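Arylsulfatase (Pseudoalteromonas sp. MB47, PDB 7AJ0) probably hydrolyses sulfate esters of the algal polysaccharide fucoidan, as a calcium-binding sulfatase that assembles into a hexamer. Local coordinates at residues Y150-I155 with G172-Y177. Residues are numbered along the deposited sequence; the frame is centred on the assembly and turned at random.
Sequences YKTALI and GFDYFY
Leu154 and Phe176 run alongside each other off adjacent strands, Leu154 CD2 resting 3.8 Å from Phe176 CE1. With CG anti to the backbone N (chi1 169°), the Phe176 ring also turns its edge to the carbonyl of Leu154, whose O sits near the ring plane, 3.3 Å from Phe176 CD1. Leu154 CB meets the Phe173 ring over one face. On the other side of the sheet Ala153 CB packs against Tyr175 CB, and Ile155 CD1 reaches the edge of the Tyr175 ring; here helix 240-258 lies against Ala153, Ile155 and Tyr177, and Glu247 of that helix hydrogen-bonds the Tyr175 hydroxyl.

Between these layers runs a parallel ladder. Leu154 N donates to Tyr175 O (3.1 Å), and Leu154 O accepts from Tyr177 N. Toward the start of strand 151-155 side chains take over much of the pairing. Thr152 O receives weak bonds from the amides of Asp174 and Tyr175, while Asp174 N also bonds Thr152 OG1 at 2.9 Å. In return, Asp174 OD2 accepts Thr152 N at 2.9 Å on its anti side, 27° out of the carboxylate plane. Ser146 bonds both Thr152 OG1 and Asp174 OD2, and Lys221 forms a salt bridge with Asp174 OD1, so the carboxylate is held at both oxygens. Lys151 NZ stays 4.4 Å from Asp174 OD2, beyond salt-bridge range.

Strand 262-267 flanks 151-155 on its other edge, so that 175-177, 151-155 and 262-267 form a parallel run within the central mixed sheet of the alkaline phosphatase-like sulfatase fold.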
loop_
_atom_site.group_PDB
_atom_site.type_symbol
_atom_site.label_atom_id
_atom_site.label_comp_id
_atom_site.label_asym_id
_atom_site.label_seq_id
_atom_site.Cartn_x
_atom_site.Cartn_y
_atom_site.Cartn_z
ATOM N N TYR A 150 -28.311 14.760 47.207
ATOM C CA TYR A 150 -27.128 13.946 46.980
ATOM C C TYR A 150 -25.870 14.705 47.385
ATOM O O TYR A 150 -25.780 15.924 47.217
ATOM C CB TYR A 150 -27.017 13.546 45.505
ATOM C CG TYR A 150 -27.874 12.372 45.094
ATOM C CD1 TYR A 150 -29.233 12.525 44.869
ATOM C CD2 TYR A 150 -27.318 11.113 44.915
ATOM C CE1 TYR A 150 -30.019 11.454 44.489
ATOM C CE2 TYR A 150 -28.094 10.039 44.535
ATOM C CZ TYR A 150 -29.443 10.214 44.322
ATOM O OH TYR A 150 -30.218 9.144 43.943
ATOM N N LYS A 151 -24.899 13.977 47.930
ATOM C CA LYS A 151 -23.524 14.459 48.021
ATOM C C LYS A 151 -22.797 13.977 46.767
ATOM O O LYS A 151 -22.686 12.768 46.533
ATOM C CB LYS A 151 -22.836 13.957 49.285
ATOM C CG LYS A 151 -23.412 14.531 50.579
ATOM C CD LYS A 151 -23.159 16.036 50.720
ATOM C CE LYS A 151 -21.700 16.348 51.043
ATOM N NZ LYS A 151 -21.446 17.818 51.128
ATOM N N THR A 152 -22.327 14.916 45.954
ATOM C CA THR A 152 -21.798 14.622 44.631
ATOM C C THR A 152 -20.310 14.931 44.577
ATOM O O THR A 152 -19.859 15.956 45.099
ATOM C CB THR A 152 -22.539 15.435 43.566
ATOM O OG1 THR A 152 -22.317 16.833 43.790
ATOM C CG2 THR A 152 -24.031 15.156 43.625
ATOM N N ALA A 153 -19.550 14.046 43.939
ATOM C CA ALA A 153 -18.109 14.220 43.874
ATOM C C ALA A 153 -17.558 13.603 42.601
ATOM O O ALA A 153 -18.078 12.606 42.096
ATOM C CB ALA A 153 -17.412 13.590 45.089
ATOM N N LEU A 154 -16.501 14.221 42.085
ATOM C CA LEU A 154 -15.658 13.632 41.054
ATOM C C LEU A 154 -14.255 13.531 41.634
ATOM O O LEU A 154 -13.679 14.543 42.047
ATOM C CB LEU A 154 -15.660 14.462 39.774
ATOM C CG LEU A 154 -14.969 13.787 38.586
ATOM C CD1 LEU A 154 -15.681 14.147 37.291
ATOM C CD2 LEU A 154 -13.497 14.164 38.508
ATOM N N ILE A 155 -13.720 12.317 41.682
ATOM C CA ILE A 155 -12.406 12.054 42.253
ATOM C C ILE A 155 -11.566 11.393 41.172
ATOM O O ILE A 155 -11.846 10.259 40.764
ATOM C CB ILE A 155 -12.490 11.184 43.514
ATOM C CG1 ILE A 155 -13.165 11.983 44.635
ATOM C CG2 ILE A 155 -11.107 10.707 43.921
ATOM C CD1 ILE A 155 -13.373 11.215 45.922
ATOM N N GLY A 172 -21.004 22.259 39.819
ATOM C CA GLY A 172 -22.118 21.520 40.382
ATOM C C GLY A 172 -21.752 20.513 41.452
ATOM O O GLY A 172 -22.494 20.341 42.423
ATOM N N PHE A 173 -20.623 19.830 41.288
ATOM C CA PHE A 173 -20.241 18.793 42.237
ATOM C C PHE A 173 -19.875 19.406 43.583
ATOM O O PHE A 173 -19.299 20.495 43.653
ATOM C CB PHE A 173 -19.063 17.981 41.697
ATOM C CG PHE A 173 -19.393 17.167 40.478
ATOM C CD1 PHE A 173 -19.279 17.716 39.211
ATOM C CD2 PHE A 173 -19.808 15.849 40.599
ATOM C CE1 PHE A 173 -19.578 16.967 38.087
ATOM C CE2 PHE A 173 -20.109 15.095 39.479
ATOM C CZ PHE A 173 -19.992 15.655 38.220
ATOM N N ASP A 174 -20.212 18.691 44.660
ATOM C CA ASP A 174 -19.885 19.172 45.997
ATOM C C ASP A 174 -18.391 19.082 46.280
ATOM O O ASP A 174 -17.853 19.904 47.030
ATOM C CB ASP A 174 -20.650 18.373 47.055
ATOM C CG ASP A 174 -22.151 18.561 46.965
ATOM O OD1 ASP A 174 -22.608 19.719 46.845
ATOM O OD2 ASP A 174 -22.874 17.544 47.017
ATOM N N TYR A 175 -17.709 18.097 45.704
ATOM C CA TYR A 175 -16.319 17.824 46.042
ATOM C C TYR A 175 -15.561 17.399 44.798
ATOM O O TYR A 175 -16.048 16.569 44.026
ATOM C CB TYR A 175 -16.232 16.733 47.119
ATOM C CG TYR A 175 -14.839 16.478 47.642
ATOM C CD1 TYR A 175 -14.125 17.484 48.275
ATOM C CD2 TYR A 175 -14.245 15.229 47.521
ATOM C CE1 TYR A 175 -12.854 17.260 48.760
ATOM C CE2 TYR A 175 -12.973 14.995 48.008
ATOM C CZ TYR A 175 -12.284 16.015 48.627
ATOM O OH TYR A 175 -11.018 15.795 49.112
ATOM N N PHE A 176 -14.374 17.974 44.607
ATOM C CA PHE A 176 -13.454 17.542 43.568
ATOM C C PHE A 176 -12.098 17.232 44.184
ATOM O O PHE A 176 -11.637 17.938 45.088
ATOM C CB PHE A 176 -13.270 18.594 42.473
ATOM C CG PHE A 176 -12.138 18.287 41.529
ATOM C CD1 PHE A 176 -12.137 17.115 40.790
ATOM C CD2 PHE A 176 -11.075 19.163 41.382
ATOM C CE1 PHE A 176 -11.103 16.822 39.922
ATOM C CE2 PHE A 176 -10.037 18.875 40.515
ATOM C CZ PHE A 176 -10.053 17.702 39.784
ATOM N N TYR A 177 -11.462 16.175 43.686
ATOM C CA TYR A 177 -10.106 15.831 44.101
ATOM C C TYR A 177 -9.486 15.024 42.969
ATOM O O TYR A 177 -9.871 13.870 42.758
ATOM C CB TYR A 177 -10.111 15.035 45.403
ATOM C CG TYR A 177 -8.726 14.793 45.966
ATOM C CD1 TYR A 177 -7.839 13.934 45.334
ATOM C CD2 TYR A 177 -8.307 15.427 47.129
ATOM C CE1 TYR A 177 -6.573 13.716 45.838
ATOM C CE2 TYR A 177 -7.040 15.211 47.643
ATOM C CZ TYR A 177 -6.181 14.353 46.993
ATOM O OH TYR A 177 -4.921 14.129 47.492
#